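Local atomic coordinates of programmed cell death 6-interacting protein (Homo sapiens, PDB entry 5WA1), a protein that takes part in endocytosis, multivesicular body biogenesis, membrane repair and cytokinesis as a class E VPS protein, here represented by its Bro1 domain. Residues T187-L192 against I200-V205; A119-S124 against G128-A133. All coordinates share one frame; numbering follows the deposited sequence.

Overall arrangement
Both contacts lie in the Bro1 domain of ALIX, with centres about 17 Å apart. Contact 1 is the more deeply buried: it joins the C-terminal end of helix 164-191 to the start of helix 202-226 across a short connection, and its touching side chains are aliphatic. Contact 2 lies at the surface, about 22 Å from the centre of the chain against 16 Å for contact 1, and pairs the two arms of the loop between strands 114-117 and 131-134, where backbone, a carboxylate and one valine meet. Neither pair of segments is tied by cross-contact hydrogen bonds. The contacts do touch: Thr204 CG2 lies 3.8 Å from Phe120 CE2, packing the base of the loop on helix 202-226.

Contact 1 of 2, residues T187-L192 against I200-V205; sequences TVLSAL and ISPDTV
The backbones of 187-192 and 200-205 come closest at Val188 and Ser201, whose CA atoms are 7.2 Å apart, where the last turn of helix 164-191 faces the lead-in to helix 202-226. Both methyls of Val188 lie against Ile200 O, CG1 at 3.6 Å and CG2 at 3.7 Å. CG1 goes on to the ring of Pro202, 3.8 Å from Pro202 CG. The other branch, CG2, lies anti to the backbone N and reaches Ile200 CD1 at 4.0 Å. Leu189 approaches the proline from another side, its CG 3.8 Å from Pro202 CG, so that Pro202 CG touches both Val188 and Leu189; Leu189 is exposed, which puts this part at the edge. Leu192, the first residue past the helix, adds a looser touch from CD2 to Ile200 CD1 at 4.4 Å. Tyr139 of helix 137-157 packs on Leu192 and Ile200, and Phe146 of the same helix on Ile200. The result is an aliphatic joint between consecutive helices of the Bro1 domain. With aliphatic side-chain contacts and no hydrogen bond between the segments, the fit probably rests on shape. Buried beside the valine methyls, Ile200 O has no hydrogen-bonding partner in the model, which probably carries some desolvation cost.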
# COMPACT_ATOMS: atom_id res chain seq x y z
N THR A 187 -0.11 15.65 6.18
CA THR A 187 0.92 16.50 6.76
C THR A 187 1.81 17.21 5.75
O THR A 187 2.50 18.15 6.14
CB THR A 187 1.81 15.68 7.70
OG1 THR A 187 2.49 14.66 6.95
CG2 THR A 187 0.99 15.02 8.80
N VAL A 188 1.81 16.80 4.48
CA VAL A 188 2.81 17.29 3.54
C VAL A 188 2.67 18.79 3.30
O VAL A 188 3.67 19.49 3.10
CB VAL A 188 2.74 16.49 2.22
CG1 VAL A 188 1.40 16.71 1.52
CG2 VAL A 188 3.91 16.84 1.31
N LEU A 189 1.44 19.32 3.34
CA LEU A 189 1.23 20.72 2.97
C LEU A 189 1.77 21.66 4.04
O LEU A 189 2.48 22.63 3.73
CB LEU A 189 -0.25 20.98 2.71
CG LEU A 189 -0.75 20.31 1.43
CD1 LEU A 189 -2.16 20.77 1.08
CD2 LEU A 189 0.22 20.55 0.28
N SER A 190 1.45 21.41 5.31
CA SER A 190 1.96 22.27 6.38
C SER A 190 3.46 22.09 6.57
O SER A 190 4.14 23.02 7.01
CB SER A 190 1.23 21.97 7.69
OG SER A 190 1.48 20.65 8.13
N ALA A 191 3.99 20.92 6.23
CA ALA A 191 5.42 20.67 6.37
C ALA A 191 6.24 21.43 5.34
O ALA A 191 7.36 21.85 5.63
CB ALA A 191 5.70 19.17 6.28
N LEU A 192 5.70 21.62 4.13
CA LEU A 192 6.42 22.27 3.05
C LEU A 192 6.05 23.74 2.96
O LEU A 192 4.89 24.12 3.09
CB LEU A 192 6.14 21.58 1.71
CG LEU A 192 7.00 20.37 1.32
CD1 LEU A 192 6.75 19.18 2.23
CD2 LEU A 192 6.77 20.00 -0.13
N ILE A 200 4.16 13.36 -4.17
CA ILE A 200 3.88 13.41 -2.73
C ILE A 200 2.71 14.33 -2.42
O ILE A 200 2.40 14.55 -1.24
CB ILE A 200 5.13 13.81 -1.92
CG1 ILE A 200 5.59 15.22 -2.30
CG2 ILE A 200 6.23 12.77 -2.12
CD1 ILE A 200 6.71 15.76 -1.40
N SER A 201 2.04 14.86 -3.44
CA SER A 201 0.91 15.74 -3.20
C SER A 201 -0.26 14.95 -2.62
O SER A 201 -0.41 13.75 -2.89
CB SER A 201 0.50 16.44 -4.49
OG SER A 201 -0.16 15.54 -5.38
N PRO A 202 -1.10 15.60 -1.80
CA PRO A 202 -2.16 14.86 -1.08
C PRO A 202 -3.05 14.01 -1.96
O PRO A 202 -3.44 12.91 -1.55
CB PRO A 202 -2.95 15.99 -0.40
CG PRO A 202 -1.93 17.08 -0.19
CD PRO A 202 -1.01 17.01 -1.38
N ASP A 203 -3.39 14.48 -3.17
CA ASP A 203 -4.25 13.68 -4.04
C ASP A 203 -3.58 12.37 -4.45
O ASP A 203 -4.21 11.31 -4.46
CB ASP A 203 -4.65 14.49 -5.27
CG ASP A 203 -5.91 15.29 -5.05
OD1 ASP A 203 -6.22 15.59 -3.88
OD2 ASP A 203 -6.59 15.63 -6.04
N THR A 204 -2.29 12.43 -4.79
CA THR A 204 -1.58 11.24 -5.22
C THR A 204 -1.41 10.24 -4.08
O THR A 204 -1.66 9.05 -4.25
CB THR A 204 -0.22 11.61 -5.82
OG1 THR A 204 -0.41 12.54 -6.89
CG2 THR A 204 0.48 10.36 -6.35
N VAL A 205 -0.94 10.71 -2.92
CA VAL A 205 -0.66 9.77 -1.83
C VAL A 205 -1.95 9.29 -1.19
O VAL A 205 -1.99 8.18 -0.64
CB VAL A 205 0.30 10.38 -0.79
CG1 VAL A 205 1.74 10.38 -1.32
CG2 VAL A 205 -0.13 11.79 -0.39

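Contact 2 of 2, residues A119-S124 against G128-A133; sequences AFDKGS and GSVKLA
Asp121 and Val130 make the tight part of this contact, their side chains crossing at about a right angle. The methyl CG2 of Val130 lies 3.5 Å from Asp121 CG and 3.7 Å from each of Asp121 OD1 and Asp121 OD2, so the methyl sits over the flat face of the carboxylate, above its carbon. The valine is braced against backbone too, with CB 3.7 Å from Asp121 O. Its CG2 stands anti to its own carbonyl carbon (chi1 -180° places CG1 anti to N), which aims this branch at the aspartate. On the other arm, Asp121 OD1 accepts a weak hydrogen bond from Gly123 N at 3.1 Å, with an N-H...O angle of only 130°.

Gly123 continues the close approach: its CA is 4.0 Å from Val130 CG2. With no side chain, Gly123 lets the backbones come nearest here, its CA lying 4.8 Å from Ser129 CA. Beyond this point the contact is loose. Ser124 O and Gly128 O, both acceptors, come within 3.3 Å and cannot bond to one another, while the side chains of Lys122, Ser124 and Ser129 start away from the opposite arm.

Toward its base the loop is better secured. Leu132 pairs with Trp116 in the two-stranded antiparallel sheet, and a backbone hydrogen bond between Val130 and Asp118 continues the pairing just beyond it; Phe120 packs on Phe146 and Leu208. The interarm contact of this surface beta hairpin thus depends on a methyl against a carboxylate and on close backbone packing at glycine. It also buries Val130 N, which has no partner in the model, chemistry that probably holds the arms together less firmly than the paired strands beneath.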
# COMPACT_ATOMS: atom_id res chain seq x y z
N ALA A 119 8.73 10.61 -8.08
CA ALA A 119 8.70 9.16 -8.22
C ALA A 119 8.07 8.72 -9.54
O ALA A 119 8.39 7.64 -10.04
CB ALA A 119 7.93 8.53 -7.05
N PHE A 120 7.19 9.54 -10.11
CA PHE A 120 6.38 9.13 -11.25
C PHE A 120 6.65 9.94 -12.51
O PHE A 120 6.82 9.36 -13.59
CB PHE A 120 4.88 9.23 -10.90
CG PHE A 120 4.50 8.49 -9.66
CD1 PHE A 120 4.75 7.13 -9.55
CD2 PHE A 120 3.90 9.15 -8.60
CE1 PHE A 120 4.40 6.45 -8.41
CE2 PHE A 120 3.56 8.47 -7.45
CZ PHE A 120 3.81 7.12 -7.36
N ASP A 121 6.69 11.26 -12.40
CA ASP A 121 6.86 12.15 -13.55
C ASP A 121 8.31 12.11 -13.98
O ASP A 121 9.18 12.74 -13.37
CB ASP A 121 6.43 13.57 -13.19
CG ASP A 121 6.28 14.47 -14.40
OD1 ASP A 121 6.82 14.14 -15.48
OD2 ASP A 121 5.61 15.51 -14.28
N LYS A 122 8.60 11.37 -15.06
CA LYS A 122 9.97 11.28 -15.53
C LYS A 122 10.42 12.53 -16.28
O LYS A 122 11.63 12.75 -16.42
CB LYS A 122 10.14 10.04 -16.41
CG LYS A 122 9.91 8.74 -15.65
CD LYS A 122 10.18 7.52 -16.51
CE LYS A 122 9.97 6.24 -15.71
NZ LYS A 122 10.14 5.02 -16.55
N GLY A 123 9.49 13.35 -16.73
CA GLY A 123 9.83 14.61 -17.37
C GLY A 123 10.08 14.46 -18.86
O GLY A 123 10.52 13.42 -19.35
N SER A 124 9.78 15.53 -19.59
CA SER A 124 10.06 15.57 -21.01
C SER A 124 11.54 15.82 -21.24
O SER A 124 12.24 16.40 -20.40
CB SER A 124 9.23 16.66 -21.69
OG SER A 124 9.42 17.91 -21.05
N GLY A 128 14.61 18.53 -18.74
CA GLY A 128 15.20 17.71 -17.70
C GLY A 128 14.15 16.96 -16.88
O GLY A 128 12.96 16.92 -17.20
N SER A 129 14.63 16.37 -15.79
CA SER A 129 13.77 15.63 -14.90
C SER A 129 12.96 16.58 -14.02
O SER A 129 13.19 17.80 -13.99
CB SER A 129 14.58 14.66 -14.04
OG SER A 129 15.49 15.36 -13.21
N VAL A 130 12.01 16.02 -13.28
CA VAL A 130 11.16 16.78 -12.38
C VAL A 130 11.75 16.64 -10.98
O VAL A 130 11.58 15.61 -10.32
CB VAL A 130 9.70 16.31 -12.44
CG1 VAL A 130 8.84 17.12 -11.48
CG2 VAL A 130 9.18 16.42 -13.86
N LYS A 131 12.46 17.67 -10.54
CA LYS A 131 13.13 17.71 -9.26
C LYS A 131 12.59 18.86 -8.42
O LYS A 131 12.02 19.83 -8.95
CB LYS A 131 14.65 17.89 -9.43
CG LYS A 131 15.35 16.76 -10.16
CD LYS A 131 16.84 17.05 -10.29
CE LYS A 131 17.61 15.86 -10.85
NZ LYS A 131 19.07 16.13 -10.95
N LEU A 132 12.76 18.75 -7.11
CA LEU A 132 12.44 19.84 -6.19
C LEU A 132 13.47 19.87 -5.07
O LEU A 132 13.75 18.84 -4.45
CB LEU A 132 11.03 19.69 -5.62
CG LEU A 132 10.67 20.65 -4.48
CD1 LEU A 132 10.82 22.11 -4.92
CD2 LEU A 132 9.26 20.38 -3.97
N ALA A 133 14.02 21.05 -4.80
CA ALA A 133 15.00 21.24 -3.74
C ALA A 133 14.45 22.22 -2.72
O ALA A 133 14.03 23.32 -3.08
CB ALA A 133 16.33 21.74 -4.30